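Local coordinates for protein TarM (PDB 4X7M) that belongs to the group 1 glycosyltransferases of the GT-B clan and is modelled here with UDP bound, at residues S325-T330 with G358-K363; V420-K425 with Y439-H444. The protein carries 1 engineered substitution. All coordinates share one frame; numbering follows the deposited sequence.

Interaction 1. Residues S325-T330 with G358-K363. With UDP (uridine-5'-diphosphate), chain C.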
ATOM      1  N   SER A 325       8.270  -4.409 -12.233  1.00 47.30           N
ATOM      2  CA  SER A 325       8.060  -4.487 -10.786  1.00 47.02           C
ATOM      3  C   SER A 325       8.627  -3.251 -10.115  1.00 54.29           C
ATOM      4  O   SER A 325       9.247  -2.403 -10.769  1.00 55.01           O
ATOM      5  CB  SER A 325       8.784  -5.713 -10.228  1.00 48.77           C
ATOM      6  OG  SER A 325      10.189  -5.539 -10.332  1.00 50.51           O
ATOM      7  N   ARG A 326       8.495  -3.201  -8.787  1.00 50.87           N
ATOM      8  CA  ARG A 326       9.168  -2.206  -7.956  1.00 49.97           C
ATOM      9  C   ARG A 326      10.601  -2.758  -7.814  1.00 53.15           C
ATOM     10  O   ARG A 326      10.794  -3.938  -7.494  1.00 51.62           O
ATOM     11  CB  ARG A 326       8.518  -2.122  -6.560  1.00 49.00           C
ATOM     12  CG  ARG A 326       7.044  -1.670  -6.547  1.00 57.09           C
ATOM     13  CD  ARG A 326       6.414  -1.776  -5.157  1.00 62.13           C
ATOM     14  NE  ARG A 326       6.425  -3.155  -4.660  1.00 60.58           N
ATOM     15  CZ  ARG A 326       7.142  -3.593  -3.628  1.00 67.67           C
ATOM     16  NH1 ARG A 326       7.892  -2.752  -2.922  1.00 61.66           N
ATOM     17  NH2 ARG A 326       7.117  -4.878  -3.294  1.00 37.50           N
ATOM     18  N   MET A 327      11.593  -1.932  -8.108  1.00 51.27           N
ATOM     19  CA  MET A 327      13.009  -2.273  -8.005  1.00 49.86           C
ATOM     20  C   MET A 327      13.404  -2.462  -6.521  1.00 55.38           C
ATOM     21  O   MET A 327      14.112  -1.617  -5.981  1.00 56.49           O
ATOM     22  CB  MET A 327      13.818  -1.134  -8.599  1.00 52.43           C
ATOM     23  CG  MET A 327      14.763  -1.546  -9.624  1.00 56.43           C
ATOM     24  SD  MET A 327      14.066  -1.119 -11.188  1.00 60.71           S
ATOM     25  CE  MET A 327      15.483  -0.915 -12.067  1.00 58.59           C
ATOM     26  N   VAL A 328      12.982  -3.591  -5.881  1.00 50.48           N
ATOM     27  CA  VAL A 328      13.234  -3.899  -4.460  1.00 48.39           C
ATOM     28  C   VAL A 328      14.010  -5.192  -4.226  1.00 51.07           C
ATOM     29  O   VAL A 328      14.010  -6.056  -5.104  1.00 50.78           O
ATOM     30  CB  VAL A 328      11.937  -3.823  -3.609  1.00 51.84           C
ATOM     31  CG1 VAL A 328      11.300  -2.434  -3.682  1.00 51.22           C
ATOM     32  CG2 VAL A 328      10.935  -4.930  -3.969  1.00 50.98           C
ATOM     33  N   PRO A 329      14.710  -5.358  -3.073  1.00 48.44           N
ATOM     34  CA  PRO A 329      15.513  -6.595  -2.867  1.00 47.18           C
ATOM     35  C   PRO A 329      14.823  -7.951  -3.017  1.00 48.39           C
ATOM     36  O   PRO A 329      15.464  -8.842  -3.550  1.00 48.16           O
ATOM     37  CB  PRO A 329      16.123  -6.413  -1.475  1.00 49.26           C
ATOM     38  CG  PRO A 329      16.146  -4.927  -1.271  1.00 53.82           C
ATOM     39  CD  PRO A 329      14.880  -4.426  -1.936  1.00 49.45           C
ATOM     40  N   THR A 330      13.548  -8.118  -2.584  1.00 44.40           N
ATOM     41  CA  THR A 330      12.800  -9.413  -2.667  1.00 42.95           C
ATOM     42  C   THR A 330      12.599  -9.923  -4.114  1.00 48.22           C
ATOM     43  O   THR A 330      12.496 -11.140  -4.318  1.00 47.59           O
ATOM     44  CB  THR A 330      11.448  -9.351  -1.924  1.00 44.42           C
ATOM     45  OG1 THR A 330      10.681  -8.268  -2.457  1.00 48.48           O
ATOM     46  CG2 THR A 330      11.583  -9.174  -0.421  1.00 40.33           C
ATOM     47  N   GLY A 358      13.148   1.961  -7.587  1.00 48.26           N
ATOM     48  CA  GLY A 358      13.350   1.569  -6.196  1.00 48.24           C
ATOM     49  C   GLY A 358      14.795   1.517  -5.755  1.00 57.11           C
ATOM     50  O   GLY A 358      15.709   1.797  -6.538  1.00 58.24           O
ATOM     51  N   SER A 359      14.991   1.096  -4.486  1.00 55.13           N
ATOM     52  CA  SER A 359      16.255   1.009  -3.760  1.00 55.55           C
ATOM     53  C   SER A 359      17.398   0.304  -4.475  1.00 60.80           C
ATOM     54  O   SER A 359      18.530   0.778  -4.396  1.00 63.41           O
ATOM     55  CB  SER A 359      16.028   0.458  -2.349  1.00 60.52           C
ATOM     56  OG  SER A 359      16.080  -0.958  -2.239  1.00 70.78           O
ATOM     57  N   VAL A 360      17.123  -0.808  -5.178  1.00 55.82           N
ATOM     58  CA  VAL A 360      18.164  -1.567  -5.888  1.00 54.85           C
ATOM     59  C   VAL A 360      18.637  -0.927  -7.211  1.00 58.57           C
ATOM     60  O   VAL A 360      19.719  -1.278  -7.680  1.00 59.39           O
ATOM     61  CB  VAL A 360      17.828  -3.087  -6.055  1.00 57.86           C
ATOM     62  CG1 VAL A 360      17.417  -3.741  -4.735  1.00 56.53           C
ATOM     63  CG2 VAL A 360      16.753  -3.313  -7.109  1.00 57.35           C
ATOM     64  N   LYS A 361      17.822  -0.035  -7.820  1.00 55.79           N
ATOM     65  CA  LYS A 361      18.062   0.610  -9.123  1.00 58.24           C
ATOM     66  C   LYS A 361      19.523   1.008  -9.428  1.00 68.43           C
ATOM     67  O   LYS A 361      20.023   0.648 -10.492  1.00 70.27           O
ATOM     68  CB  LYS A 361      17.057   1.748  -9.386  1.00 59.90           C
ATOM     69  CG  LYS A 361      16.976   2.238 -10.838  1.00 71.56           C
ATOM     70  CD  LYS A 361      15.799   3.207 -11.025  1.00 79.21           C
ATOM     71  CE  LYS A 361      15.690   3.824 -12.409  1.00 82.05           C
ATOM     72  NZ  LYS A 361      14.491   4.720 -12.516  1.00 82.28           N
ATOM     73  N   ASP A 362      20.216   1.685  -8.491  1.00 67.26           N
ATOM     74  CA  ASP A 362      21.623   2.086  -8.679  1.00 69.26           C
ATOM     75  C   ASP A 362      22.556   0.880  -8.617  1.00 74.00           C
ATOM     76  O   ASP A 362      23.476   0.783  -9.433  1.00 76.72           O
ATOM     77  CB  ASP A 362      22.055   3.148  -7.656  1.00 72.09           C
ATOM     78  CG  ASP A 362      21.180   4.383  -7.627  1.00 87.84           C
ATOM     79  OD1 ASP A 362      20.041   4.295  -7.098  1.00 91.86           O
ATOM     80  OD2 ASP A 362      21.639   5.445  -8.101  1.00 91.87           O
ATOM     81  N   LYS A 363      22.304  -0.062  -7.668  1.00 67.84           N
ATOM     82  CA  LYS A 363      23.097  -1.291  -7.501  1.00 66.73           C
ATOM     83  C   LYS A 363      22.991  -2.225  -8.711  1.00 68.39           C
ATOM     84  O   LYS A 363      23.917  -2.988  -8.958  1.00 68.91           O
ATOM     85  CB  LYS A 363      22.712  -2.043  -6.210  1.00 67.88           C
ATOM     86  CG  LYS A 363      23.913  -2.710  -5.554  1.00 82.23           C
ATOM     87  CD  LYS A 363      23.985  -4.222  -5.797  1.00 89.05           C
ATOM     88  CE  LYS A 363      25.404  -4.765  -5.739  1.00 84.38           C
ATOM     89  NZ  LYS A 363      26.173  -4.436  -6.970  1.00 76.20           N
TER
HETATM   90  N1  UDP C 500       4.030  -1.561 -11.827  1.00 59.71           N
HETATM   91  C2  UDP C 500       3.784  -0.601 -12.801  1.00 60.46           C
HETATM   92  N3  UDP C 500       4.909   0.032 -13.289  1.00 59.20           N
HETATM   93  C4  UDP C 500       6.217  -0.139 -12.860  1.00 53.97           C
HETATM   94  C5  UDP C 500       6.379  -1.087 -11.797  1.00 53.95           C
HETATM   95  C6  UDP C 500       5.310  -1.766 -11.336  1.00 54.93           C
HETATM   96  O2  UDP C 500       2.662  -0.249 -13.131  1.00 62.80           O
HETATM   97  O4  UDP C 500       7.133   0.505 -13.399  1.00 52.66           O
HETATM   98  C1' UDP C 500       2.901  -2.426 -11.351  1.00 65.65           C
HETATM   99  C2' UDP C 500       2.647  -3.680 -12.186  1.00 68.41           C
HETATM  100  O2' UDP C 500       1.885  -3.448 -13.360  1.00 70.93           O
HETATM  101  C3' UDP C 500       1.841  -4.512 -11.185  1.00 71.76           C
HETATM  102  C4' UDP C 500       2.516  -4.186  -9.856  1.00 71.65           C
HETATM  103  O4' UDP C 500       3.207  -2.924 -10.059  1.00 69.68           O
HETATM  104  O3' UDP C 500       0.481  -4.094 -11.106  1.00 73.98           O
HETATM  105  C5' UDP C 500       3.450  -5.243  -9.312  1.00 69.36           C
HETATM  106  O5' UDP C 500       2.734  -6.431  -8.858  1.00 70.48           O
HETATM  107  PA  UDP C 500       3.417  -7.652  -8.059  1.00 70.32           P
HETATM  108  O1A UDP C 500       4.171  -8.542  -8.978  1.00 69.19           O
HETATM  109  O2A UDP C 500       2.394  -8.494  -7.272  1.00 71.06           O
HETATM  110  O3A UDP C 500       4.423  -7.037  -7.037  1.00 69.40           O
HETATM  111  PB  UDP C 500       4.372  -6.001  -5.816  1.00 60.29           P
HETATM  112  O1B UDP C 500       5.467  -6.454  -4.860  1.00 56.72           O
HETATM  113  O2B UDP C 500       4.605  -4.588  -6.353  1.00 59.33           O
HETATM  114  O3B UDP C 500       3.071  -6.051  -5.134  1.00 58.81           O

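Interaction 2. Residues V420-K425 with Y439-H444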
ATOM      1  N   VAL A 420       8.575 -17.177 -17.268  1.00 42.11           N
ATOM      2  CA  VAL A 420       9.680 -18.061 -16.866  1.00 41.43           C
ATOM      3  C   VAL A 420      10.006 -17.561 -15.451  1.00 41.02           C
ATOM      4  O   VAL A 420      10.526 -16.447 -15.289  1.00 39.84           O
ATOM      5  CB  VAL A 420      10.908 -18.037 -17.810  1.00 46.63           C
ATOM      6  CG1 VAL A 420      12.083 -18.800 -17.195  1.00 46.74           C
ATOM      7  CG2 VAL A 420      10.558 -18.584 -19.195  1.00 47.66           C
ATOM      8  N   ALA A 421       9.601 -18.344 -14.431  1.00 33.73           N
ATOM      9  CA  ALA A 421       9.799 -17.911 -13.054  1.00 32.55           C
ATOM     10  C   ALA A 421      10.353 -18.951 -12.110  1.00 40.01           C
ATOM     11  O   ALA A 421      10.064 -20.147 -12.244  1.00 43.55           O
ATOM     12  CB  ALA A 421       8.496 -17.408 -12.500  1.00 32.04           C
ATOM     13  N   PHE A 422      11.054 -18.474 -11.077  1.00 33.96           N
ATOM     14  CA  PHE A 422      11.533 -19.298  -9.994  1.00 32.59           C
ATOM     15  C   PHE A 422      10.303 -19.843  -9.228  1.00 38.41           C
ATOM     16  O   PHE A 422       9.363 -19.082  -8.941  1.00 36.84           O
ATOM     17  CB  PHE A 422      12.454 -18.475  -9.091  1.00 33.00           C
ATOM     18  CG  PHE A 422      13.864 -18.377  -9.623  1.00 35.62           C
ATOM     19  CD1 PHE A 422      14.422 -19.417 -10.370  1.00 38.32           C
ATOM     20  CD2 PHE A 422      14.659 -17.282  -9.322  1.00 35.70           C
ATOM     21  CE1 PHE A 422      15.720 -19.321 -10.868  1.00 39.50           C
ATOM     22  CE2 PHE A 422      15.965 -17.205  -9.794  1.00 38.45           C
ATOM     23  CZ  PHE A 422      16.482 -18.219 -10.576  1.00 37.66           C
ATOM     24  N   ASP A 423      10.283 -21.163  -8.962  1.00 36.28           N
ATOM     25  CA  ASP A 423       9.179 -21.831  -8.262  1.00 35.61           C
ATOM     26  C   ASP A 423       9.269 -21.508  -6.766  1.00 40.09           C
ATOM     27  O   ASP A 423       9.772 -22.291  -5.984  1.00 40.08           O
ATOM     28  CB  ASP A 423       9.193 -23.344  -8.549  1.00 36.93           C
ATOM     29  CG  ASP A 423       7.943 -24.080  -8.182  1.00 43.70           C
ATOM     30  OD1 ASP A 423       6.996 -23.432  -7.715  1.00 46.09           O
ATOM     31  OD2 ASP A 423       7.900 -25.310  -8.385  1.00 53.21           O
ATOM     32  N   ILE A 424       8.772 -20.318  -6.385  1.00 37.86           N
ATOM     33  CA  ILE A 424       8.836 -19.820  -5.018  1.00 34.74           C
ATOM     34  C   ILE A 424       7.529 -19.915  -4.242  1.00 38.47           C
ATOM     35  O   ILE A 424       6.469 -20.266  -4.787  1.00 39.21           O
ATOM     36  CB  ILE A 424       9.482 -18.398  -4.939  1.00 36.04           C
ATOM     37  CG1 ILE A 424       8.762 -17.357  -5.781  1.00 34.11           C
ATOM     38  CG2 ILE A 424      10.983 -18.457  -5.253  1.00 38.33           C
ATOM     39  CD1 ILE A 424       7.752 -16.474  -5.038  1.00 29.45           C
ATOM     40  N   LYS A 425       7.647 -19.638  -2.952  1.00 33.30           N
ATOM     41  CA  LYS A 425       6.551 -19.515  -2.032  1.00 33.83           C
ATOM     42  C   LYS A 425       6.194 -18.012  -2.030  1.00 31.52           C
ATOM     43  O   LYS A 425       7.030 -17.233  -1.610  1.00 29.32           O
ATOM     44  CB  LYS A 425       7.006 -19.976  -0.626  1.00 37.26           C
ATOM     45  CG  LYS A 425       7.052 -21.479  -0.484  1.00 23.21           C
ATOM     46  CD  LYS A 425       7.374 -21.934   0.911  1.00 33.47           C
ATOM     47  CE  LYS A 425       7.435 -23.456   1.002  1.00 34.70           C
ATOM     48  NZ  LYS A 425       6.125 -24.113   0.630  1.00 37.20           N
ATOM     49  N   TYR A 439       7.254 -21.635 -17.729  1.00 43.47           N
ATOM     50  CA  TYR A 439       8.212 -22.543 -17.082  1.00 42.51           C
ATOM     51  C   TYR A 439       8.418 -22.260 -15.619  1.00 43.68           C
ATOM     52  O   TYR A 439       8.570 -21.107 -15.215  1.00 42.24           O
ATOM     53  CB  TYR A 439       9.573 -22.591 -17.805  1.00 44.78           C
ATOM     54  CG  TYR A 439       9.537 -23.231 -19.173  1.00 49.53           C
ATOM     55  CD1 TYR A 439       9.387 -24.609 -19.319  1.00 52.12           C
ATOM     56  CD2 TYR A 439       9.734 -22.471 -20.325  1.00 52.53           C
ATOM     57  CE1 TYR A 439       9.371 -25.206 -20.581  1.00 54.19           C
ATOM     58  CE2 TYR A 439       9.730 -23.060 -21.591  1.00 55.76           C
ATOM     59  CZ  TYR A 439       9.544 -24.427 -21.713  1.00 63.15           C
ATOM     60  OH  TYR A 439       9.530 -25.001 -22.958  1.00 70.40           O
ATOM     61  N   LEU A 440       8.424 -23.335 -14.824  1.00 40.43           N
ATOM     62  CA  LEU A 440       8.675 -23.286 -13.387  1.00 38.15           C
ATOM     63  C   LEU A 440      10.115 -23.661 -13.187  1.00 43.08           C
ATOM     64  O   LEU A 440      10.517 -24.772 -13.530  1.00 46.82           O
ATOM     65  CB  LEU A 440       7.773 -24.264 -12.622  1.00 36.64           C
ATOM     66  CG  LEU A 440       6.546 -23.738 -11.929  1.00 39.09           C
ATOM     67  CD1 LEU A 440       6.617 -22.215 -11.647  1.00 38.51           C
ATOM     68  CD2 LEU A 440       5.313 -24.195 -12.607  1.00 40.59           C
ATOM     69  N   ILE A 441      10.909 -22.730 -12.661  1.00 38.58           N
ATOM     70  CA  ILE A 441      12.335 -22.988 -12.453  1.00 38.47           C
ATOM     71  C   ILE A 441      12.584 -23.304 -11.001  1.00 44.44           C
ATOM     72  O   ILE A 441      11.909 -22.762 -10.145  1.00 44.63           O
ATOM     73  CB  ILE A 441      13.237 -21.822 -12.987  1.00 40.15           C
ATOM     74  CG1 ILE A 441      12.858 -21.376 -14.436  1.00 38.47           C
ATOM     75  CG2 ILE A 441      14.723 -22.146 -12.861  1.00 41.32           C
ATOM     76  CD1 ILE A 441      13.023 -22.475 -15.519  1.00 26.90           C
ATOM     77  N   GLU A 442      13.531 -24.198 -10.733  1.00 42.30           N
ATOM     78  CA  GLU A 442      14.000 -24.557  -9.410  1.00 41.78           C
ATOM     79  C   GLU A 442      14.608 -23.266  -8.885  1.00 44.80           C
ATOM     80  O   GLU A 442      15.433 -22.654  -9.564  1.00 44.21           O
ATOM     81  CB  GLU A 442      15.100 -25.639  -9.536  1.00 44.45           C
ATOM     82  CG  GLU A 442      15.765 -25.993  -8.215  1.00 58.34           C
ATOM     83  CD  GLU A 442      17.159 -26.571  -8.340  1.00 71.55           C
ATOM     84  OE1 GLU A 442      17.360 -27.467  -9.192  1.00 58.28           O
ATOM     85  OE2 GLU A 442      18.051 -26.122  -7.587  1.00 72.60           O
ATOM     86  N   ASN A 443      14.185 -22.829  -7.714  1.00 42.78           N
ATOM     87  CA  ASN A 443      14.663 -21.582  -7.153  1.00 43.67           C
ATOM     88  C   ASN A 443      16.201 -21.441  -7.104  1.00 53.28           C
ATOM     89  O   ASN A 443      16.900 -22.350  -6.664  1.00 55.13           O
ATOM     90  CB  ASN A 443      14.021 -21.304  -5.827  1.00 41.62           C
ATOM     91  CG  ASN A 443      14.309 -19.912  -5.334  1.00 74.44           C
ATOM     92  OD1 ASN A 443      14.394 -18.945  -6.116  1.00 56.04           O
ATOM     93  ND2 ASN A 443      14.500 -19.793  -4.024  1.00 75.99           N
ATOM     94  N   HIS A 444      16.707 -20.286  -7.603  1.00 51.12           N
ATOM     95  CA  HIS A 444      18.120 -19.894  -7.676  1.00 52.22           C
ATOM     96  C   HIS A 444      18.906 -20.553  -8.826  1.00 55.70           C
ATOM     97  O   HIS A 444      20.060 -20.172  -9.068  1.00 56.28           O
ATOM     98  CB  HIS A 444      18.856 -20.060  -6.320  1.00 54.03           C
ATOM     99  CG  HIS A 444      18.336 -19.216  -5.198  1.00 56.18           C
ATOM    100  ND1 HIS A 444      18.198 -17.846  -5.326  1.00 57.65           N
ATOM    101  CD2 HIS A 444      18.022 -19.567  -3.933  1.00 57.57           C
ATOM    102  CE1 HIS A 444      17.772 -17.412  -4.154  1.00 56.12           C
ATOM    103  NE2 HIS A 444      17.626 -18.408  -3.292  1.00 56.73           N
TER

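Interaction 1. Residues S325-T330 with G358-K363
Met327 and Val360 form the tight centre of this contact. The carbonyl O of Met327 accepts a hydrogen bond from Val360 N at 3.2 Å, nearly straight at the hydrogen (162°) although the donor is tilted 35° from the carbonyl plane. The same oxygen lies 3.3 Å from Gly358 CA, an approach for which glycine has no side chain to stand in the way. The side chain of Met327 packs beside this bond. Its CG meets Val360 CG2 at 3.7 Å, and its bent chain carries CE across to Lys361 CG, also 3.7 Å away. Ile333 of helix 333-346 touches both Met327 and Val360.

Both segments belong to the Rossmann-like C-terminal domain of the GT-B fold. Residues 325-330 follow strand 320-324. Residues 358-363 come after the neighbouring parallel strand 351-355 and make a type I turn, Gly358 to Lys361, that leads into helix 361-370. Across from it, Met327 centres an inverse gamma turn.

Toward solvent the contact thins. Pro329 is exposed and meets the other segment through CD and CG of its ring: CD lies 3.8 Å from Val360 CG1, and the same CD is 3.7 Å from Ser359 OG, itself on an exposed residue. Arg326 takes no part in this packing and serves UDP instead. A bend at chi3 (-61°) turns its guanidinium so that the beta phosphorus lies in plane at its edge, with NE bonded to UDP O2B at 2.9 Å and NH2 to UDP O1B at 2.8 Å. Lys331 and Ser408 are among the other residues that bond the nucleotide.

Interaction 2. Residues V420-K425 with Y439-H444
Phe422 holds CG anti to its carbonyl carbon (chi1 -82°), which sets the ring beneath the 443-444 peptide: His444 N stands 3.5 Å above the ring plane, over its centre. Ile441 reaches the ring at its edge, CG2 lying 3.6 Å from Phe422 CE1. In Asn443, CG lies opposite the backbone N (chi1 -170°), bringing OD1 within 3.6 Å of Ile424 CG2, while ND2 bonds Gln401 OE1.

The backbones form two parallel strands, 27° apart in direction. Ala421 N donates to Tyr439 O at 3.1 Å, and Ile441 N to Ala421 O at 2.7 Å. The third bond, Asp423 N to Ile441 O at 2.6 Å, lies just where Asp423 centres an inverse gamma turn. With helix 428-431 between them, strands 419-422 and 438-441 make a beta-alpha-beta unit at one border of the domain's six-stranded parallel sheet, 438-441 being outermost.

On the face bearing Val420, Phe422, Tyr439 and Ile441, helix 446-457 packs on Val420, Tyr439 and Ile441, and Val420 CG1 meets Ile441 CG1 at 3.9 Å. On the other face Leu440 touches Pro428. Leu440 CG also lies 4.0 Å from the carboxylate carbon CG of the exposed Asp423.

How the interactions relate
Both contacts belong to one domain, built on a six-stranded parallel sheet, their centres 20 Å apart. Interaction 1 follows strands 320-324 and 351-355, whereas interaction 2 joins strands 419-422 and 438-441; strand 395-398 separates the two pairs. They do not touch, the nearest atoms being about 7 Å apart, but Gln401 connects them: its backbone is hydrogen-bonded to Thr330 of interaction 1 and its side chain reaches Asn443 of interaction 2. Their relation to UDP differs. Interaction 1 reaches the diphosphate directly, through the hydrogen bonds of Arg326, while in interaction 2 the Ile424 side chain stays about 10 Å from the nucleotide.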